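Local coordinates for diphosphomevalonate decarboxylase, putative (Trypanosoma brucei, PDB 2HKE), which probably catalyses the ATP-dependent decarboxylation of (R)-5-diphosphomevalonate to isopentenyl diphosphate, a precursor of isoprenoids and sterols, at residues P211-R224 against I243-T257. The protein carries 1 engineered substitution. Sequence-based numbering, arbitrary orientation.
Sequences PLMKKRISETVPER and IAMLESDDLQEICAT
Arg216 and Arg224, about two turns apart on helix 213-224, converge on Glu247 of the antiparallel helix 243-256 (axes 150° apart) and with Asp250 form a salt-bridge network. In Arg216 CG lies anti to the backbone N (chi1 173°) and the chain is extended from CG to NE, so its guanidinium grips the carboxylate end-on: NH1 lies 2.8 Å from Glu247 OE2 and NH2 2.9 Å from Glu247 OE1, the two planes nearly coplanar. Arg216 NH1 meets OE2 on the syn side and Arg224 NH1 (2.8 Å) on the anti side, both tilted to the same face of the carboxylate. Arg224 NH1 also gives a bond of 2.7 Å to Asp250 OD2, entering from above that carboxylate's plane. Leu246 CB and Thr220 CG2 sandwich the Arg224 guanidinium and fix its orientation, its edge turned to the acids. A water joins Arg216 NH1 to Asp250 OD2.

Toward Thr257 the contact turns apolar: Ile254 CD1 packs 3.3 Å from Arg216 CD and 3.8 Å from Met213 SD, whose unbranched chain, bent at chi2 and chi3, brings the sulfur there, and Leu212 CD1 rests on Glu253 CG (3.5 Å). Backbone atoms of Lys18 bond Arg216 NH2 and Glu247 OE1, tying this helical hairpin of the GHMP-type C-terminal domain to an N-terminal segment. With two arginines facing two acids, the charges largely balance in this partly buried network, which would probably keep Glu247 ionised.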
loop_
_atom_site.group_PDB
_atom_site.type_symbol
_atom_site.label_atom_id
_atom_site.label_comp_id
_atom_site.label_asym_id
_atom_site.label_seq_id
_atom_site.Cartn_x
_atom_site.Cartn_y
_atom_site.Cartn_z
ATOM N N PRO A 211 -4.087 13.239 -21.096
ATOM C CA PRO A 211 -3.613 12.739 -22.385
ATOM C C PRO A 211 -2.536 11.697 -22.254
ATOM O O PRO A 211 -2.162 11.103 -23.248
ATOM C CB PRO A 211 -3.043 14.003 -23.070
ATOM C CG PRO A 211 -2.568 14.807 -21.937
ATOM C CD PRO A 211 -3.692 14.645 -20.896
ATOM N N LEU A 212 -2.044 11.451 -21.032
ATOM C CA LEU A 212 -0.912 10.533 -20.830
ATOM C C LEU A 212 -1.263 9.057 -20.591
ATOM O O LEU A 212 -0.386 8.178 -20.617
ATOM C CB LEU A 212 -0.060 11.048 -19.669
ATOM C CG LEU A 212 0.390 12.503 -19.834
ATOM C CD1 LEU A 212 1.150 12.922 -18.620
ATOM C CD2 LEU A 212 1.188 12.676 -21.118
ATOM N N MET A 213 -2.536 8.779 -20.362
ATOM C CA MET A 213 -2.984 7.447 -19.969
ATOM C C MET A 213 -2.917 6.402 -21.086
ATOM O O MET A 213 -2.569 5.257 -20.843
ATOM C CB MET A 213 -4.380 7.525 -19.355
ATOM C CG MET A 213 -4.356 8.205 -17.999
ATOM S SD MET A 213 -3.600 7.195 -16.763
ATOM C CE MET A 213 -4.973 6.030 -16.522
ATOM N N LYS A 214 -3.221 6.783 -22.332
ATOM C CA LYS A 214 -3.202 5.815 -23.410
ATOM C C LYS A 214 -1.882 5.084 -23.607
ATOM O O LYS A 214 -1.855 3.832 -23.761
ATOM C CB LYS A 214 -3.591 6.516 -24.727
ATOM C CG LYS A 214 -3.788 5.576 -25.930
ATOM C CD LYS A 214 -4.052 6.431 -27.176
ATOM C CE LYS A 214 -4.122 5.624 -28.430
ATOM N NZ LYS A 214 -5.400 4.836 -28.462
ATOM N N LYS A 215 -0.795 5.862 -23.671
ATOM C CA LYS A 215 0.536 5.339 -23.882
ATOM C C LYS A 215 0.981 4.600 -22.619
ATOM O O LYS A 215 1.651 3.585 -22.711
ATOM C CB LYS A 215 1.553 6.432 -24.189
ATOM C CG LYS A 215 2.917 5.870 -24.513
ATOM C CD LYS A 215 3.868 6.939 -25.089
ATOM C CE LYS A 215 4.965 7.293 -24.091
ATOM N NZ LYS A 215 4.681 8.496 -23.346
ATOM N N ARG A 216 0.570 5.098 -21.467
ATOM C CA ARG A 216 0.907 4.407 -20.181
ATOM C C ARG A 216 0.399 2.965 -20.166
ATOM O O ARG A 216 1.140 2.053 -19.829
ATOM C CB ARG A 216 0.399 5.203 -18.991
ATOM C CG ARG A 216 0.560 4.451 -17.660
ATOM C CD ARG A 216 0.153 5.252 -16.474
ATOM N NE ARG A 216 0.255 4.383 -15.301
ATOM C CZ ARG A 216 1.392 3.911 -14.798
ATOM N NH1 ARG A 216 2.581 4.291 -15.262
ATOM N NH2 ARG A 216 1.325 3.081 -13.757
ATOM N N ILE A 217 -0.867 2.781 -20.528
ATOM C CA ILE A 217 -1.530 1.499 -20.474
ATOM C C ILE A 217 -1.021 0.601 -21.561
ATOM O O ILE A 217 -0.756 -0.577 -21.358
ATOM C CB ILE A 217 -3.065 1.696 -20.585
ATOM C CG1 ILE A 217 -3.541 2.442 -19.329
ATOM C CG2 ILE A 217 -3.800 0.363 -20.839
ATOM C CD1 ILE A 217 -4.934 3.037 -19.390
ATOM N N SER A 218 -0.852 1.172 -22.754
ATOM C CA SER A 218 -0.499 0.352 -23.885
ATOM C C SER A 218 0.966 -0.045 -23.923
ATOM O O SER A 218 1.293 -1.174 -24.270
ATOM C CB SER A 218 -0.827 1.121 -25.168
ATOM O OG SER A 218 -0.640 0.250 -26.250
ATOM N N GLU A 219 1.856 0.886 -23.610
ATOM C CA GLU A 219 3.282 0.681 -23.782
ATOM C C GLU A 219 4.054 0.673 -22.461
ATOM O O GLU A 219 4.861 -0.198 -22.252
ATOM C CB GLU A 219 3.825 1.784 -24.702
ATOM C CG GLU A 219 5.336 1.774 -24.909
ATOM C CD GLU A 219 5.841 2.904 -25.795
ATOM O OE1 GLU A 219 5.845 2.755 -27.037
ATOM O OE2 GLU A 219 6.288 3.881 -25.213
ATOM N N THR A 220 3.819 1.638 -21.593
ATOM C CA THR A 220 4.800 1.944 -20.549
ATOM C C THR A 220 4.723 0.888 -19.451
ATOM O O THR A 220 5.721 0.350 -19.017
ATOM C CB THR A 220 4.581 3.328 -19.952
ATOM O OG1 THR A 220 4.566 4.314 -21.014
ATOM C CG2 THR A 220 5.691 3.700 -18.961
ATOM N N VAL A 221 3.522 0.629 -18.967
ATOM C CA VAL A 221 3.430 -0.350 -17.832
ATOM C C VAL A 221 3.944 -1.702 -18.274
ATOM O O VAL A 221 4.752 -2.299 -17.570
ATOM C CB VAL A 221 2.055 -0.406 -17.210
ATOM C CG1 VAL A 221 1.937 -1.608 -16.206
ATOM C CG2 VAL A 221 1.757 0.932 -16.497
ATOM N N PRO A 222 3.482 -2.231 -19.427
ATOM C CA PRO A 222 4.091 -3.477 -19.868
ATOM C C PRO A 222 5.638 -3.498 -19.932
ATOM O O PRO A 222 6.251 -4.500 -19.490
ATOM C CB PRO A 222 3.452 -3.694 -21.247
ATOM C CG PRO A 222 2.134 -3.087 -21.143
ATOM C CD PRO A 222 2.342 -1.857 -20.279
ATOM N N GLU A 223 6.245 -2.425 -20.420
ATOM C CA GLU A 223 7.709 -2.258 -20.470
ATOM C C GLU A 223 8.265 -2.336 -19.028
ATOM O O GLU A 223 9.209 -3.094 -18.745
ATOM C CB GLU A 223 8.145 -0.886 -20.998
ATOM C CG GLU A 223 8.020 -0.571 -22.506
ATOM C CD GLU A 223 8.276 0.917 -22.871
ATOM O OE1 GLU A 223 8.119 1.853 -22.005
ATOM O OE2 GLU A 223 8.660 1.121 -24.059
ATOM N N ARG A 224 7.678 -1.560 -18.122
ATOM C CA ARG A 224 8.254 -1.444 -16.777
ATOM C C ARG A 224 8.029 -2.691 -15.923
ATOM O O ARG A 224 8.885 -3.037 -15.094
ATOM C CB ARG A 224 7.725 -0.201 -16.061
ATOM C CG ARG A 224 8.150 1.041 -16.762
ATOM C CD ARG A 224 7.737 2.305 -16.027
ATOM N NE ARG A 224 8.220 3.453 -16.819
ATOM C CZ ARG A 224 7.781 4.682 -16.690
ATOM N NH1 ARG A 224 6.859 4.981 -15.811
ATOM N NH2 ARG A 224 8.281 5.624 -17.464
ATOM N N ILE A 243 13.003 2.658 -11.930
ATOM C CA ILE A 243 11.602 2.357 -12.301
ATOM C C ILE A 243 10.675 2.985 -11.286
ATOM O O ILE A 243 9.662 3.602 -11.638
ATOM C CB ILE A 243 11.325 0.822 -12.400
ATOM C CG1 ILE A 243 12.072 0.253 -13.583
ATOM C CG2 ILE A 243 9.789 0.491 -12.395
ATOM C CD1 ILE A 243 11.567 0.803 -14.930
ATOM N N ALA A 244 10.970 2.795 -9.990
ATOM C CA ALA A 244 10.046 3.315 -8.975
ATOM C C ALA A 244 9.882 4.861 -9.073
ATOM O O ALA A 244 8.782 5.420 -8.916
ATOM C CB ALA A 244 10.512 2.902 -7.594
ATOM N N MET A 245 10.988 5.574 -9.320
ATOM C CA MET A 245 10.936 7.026 -9.413
ATOM C C MET A 245 10.267 7.461 -10.721
ATOM O O MET A 245 9.563 8.454 -10.744
ATOM C CB MET A 245 12.339 7.618 -9.303
ATOM C CG MET A 245 12.852 7.497 -7.854
ATOM S SD MET A 245 14.412 8.222 -7.462
ATOM C CE MET A 245 15.544 7.063 -8.208
ATOM N N LEU A 246 10.480 6.723 -11.794
ATOM C CA LEU A 246 9.796 7.044 -13.069
ATOM C C LEU A 246 8.308 6.879 -12.924
ATOM O O LEU A 246 7.539 7.707 -13.348
ATOM C CB LEU A 246 10.263 6.118 -14.180
ATOM C CG LEU A 246 11.650 6.407 -14.729
ATOM C CD1 LEU A 246 12.108 5.221 -15.618
ATOM C CD2 LEU A 246 11.627 7.726 -15.499
ATOM N N GLU A 247 7.895 5.833 -12.250
ATOM C CA GLU A 247 6.481 5.559 -12.048
ATOM C C GLU A 247 5.838 6.604 -11.167
ATOM O O GLU A 247 4.731 7.100 -11.434
ATOM C CB GLU A 247 6.332 4.175 -11.421
ATOM C CG GLU A 247 6.329 3.041 -12.427
ATOM C CD GLU A 247 5.042 3.003 -13.226
ATOM O OE1 GLU A 247 3.965 2.746 -12.626
ATOM O OE2 GLU A 247 5.088 3.300 -14.455
ATOM N N SER A 248 6.524 6.974 -10.096
ATOM C CA SER A 248 6.033 8.013 -9.206
ATOM C C SER A 248 5.898 9.325 -9.922
ATOM O O SER A 248 4.885 10.013 -9.806
ATOM C CB SER A 248 7.018 8.167 -8.058
ATOM O OG SER A 248 6.560 9.141 -7.127
ATOM N N ASP A 249 6.934 9.692 -10.678
ATOM C CA ASP A 249 6.867 10.936 -11.466
ATOM C C ASP A 249 5.679 10.908 -12.419
ATOM O O ASP A 249 4.940 11.937 -12.539
ATOM C CB ASP A 249 8.159 11.136 -12.281
ATOM C CG ASP A 249 9.372 11.426 -11.437
ATOM O OD1 ASP A 249 9.279 11.756 -10.230
ATOM O OD2 ASP A 249 10.486 11.371 -12.032
ATOM N N ASP A 250 5.478 9.777 -13.079
ATOM C CA ASP A 250 4.409 9.661 -14.081
ATOM C C ASP A 250 3.013 9.802 -13.471
ATOM O O ASP A 250 2.136 10.482 -14.054
ATOM C CB ASP A 250 4.515 8.373 -14.897
ATOM C CG ASP A 250 5.620 8.387 -15.961
ATOM O OD1 ASP A 250 6.287 9.425 -16.207
ATOM O OD2 ASP A 250 5.812 7.304 -16.613
ATOM N N LEU A 251 2.774 9.208 -12.304
ATOM C CA LEU A 251 1.478 9.355 -11.660
ATOM C C LEU A 251 1.228 10.805 -11.267
ATOM O O LEU A 251 0.116 11.334 -11.449
ATOM C CB LEU A 251 1.417 8.464 -10.431
ATOM C CG LEU A 251 0.149 8.539 -9.593
ATOM C CD1 LEU A 251 -1.099 8.279 -10.472
ATOM C CD2 LEU A 251 0.193 7.511 -8.435
ATOM N N GLN A 252 2.271 11.495 -10.800
ATOM C CA GLN A 252 2.085 12.912 -10.472
ATOM C C GLN A 252 1.786 13.712 -11.773
ATOM O O GLN A 252 0.949 14.628 -11.740
ATOM C CB GLN A 252 3.277 13.494 -9.691
ATOM C CG GLN A 252 3.285 13.002 -8.230
ATOM C CD GLN A 252 4.527 13.334 -7.485
ATOM O OE1 GLN A 252 5.597 13.601 -8.087
ATOM N NE2 GLN A 252 4.429 13.284 -6.155
ATOM N N GLU A 253 2.423 13.366 -12.868
ATOM C CA GLU A 253 2.178 14.071 -14.131
ATOM C C GLU A 253 0.800 13.751 -14.662
ATOM O O GLU A 253 0.114 14.645 -15.231
ATOM C CB GLU A 253 3.263 13.778 -15.158
ATOM C CG GLU A 253 3.183 14.740 -16.348
ATOM C CD GLU A 253 4.177 14.432 -17.481
ATOM O OE1 GLU A 253 4.988 13.483 -17.347
ATOM O OE2 GLU A 253 4.105 15.136 -18.533
ATOM N N ILE A 254 0.381 12.497 -14.519
ATOM C CA ILE A 254 -0.988 12.120 -14.874
ATOM C C ILE A 254 -2.000 12.943 -14.115
ATOM O O ILE A 254 -2.941 13.485 -14.702
ATOM C CB ILE A 254 -1.231 10.619 -14.670
ATOM C CG1 ILE A 254 -0.492 9.841 -15.765
ATOM C CG2 ILE A 254 -2.726 10.326 -14.773
ATOM C CD1 ILE A 254 -0.245 8.388 -15.457
ATOM N N CYS A 255 -1.815 13.049 -12.811
ATOM C CA CYS A 255 -2.707 13.839 -11.981
ATOM C C CYS A 255 -2.697 15.312 -12.433
ATOM O O CYS A 255 -3.732 15.960 -12.481
ATOM C CB CYS A 255 -2.334 13.678 -10.529
ATOM S SG CYS A 255 -2.906 12.043 -9.908
ATOM N N ALA A 256 -1.517 15.838 -12.739
ATOM C CA ALA A 256 -1.390 17.257 -13.103
ATOM C C ALA A 256 -2.055 17.569 -14.449
ATOM O O ALA A 256 -2.431 18.699 -14.667
ATOM C CB ALA A 256 0.104 17.661 -13.164
ATOM N N THR A 257 -2.169 16.586 -15.329
ATOM C CA THR A 257 -2.765 16.720 -16.658
ATOM C C THR A 257 -4.195 16.145 -16.748
ATOM O O THR A 257 -4.770 15.989 -17.840
ATOM C CB THR A 257 -1.904 16.035 -17.676
ATOM O OG1 THR A 257 -1.813 14.651 -17.369
ATOM C CG2 THR A 257 -0.475 16.638 -17.729
HETATM O O HOH W 1 3.312 6.327 -17.388
#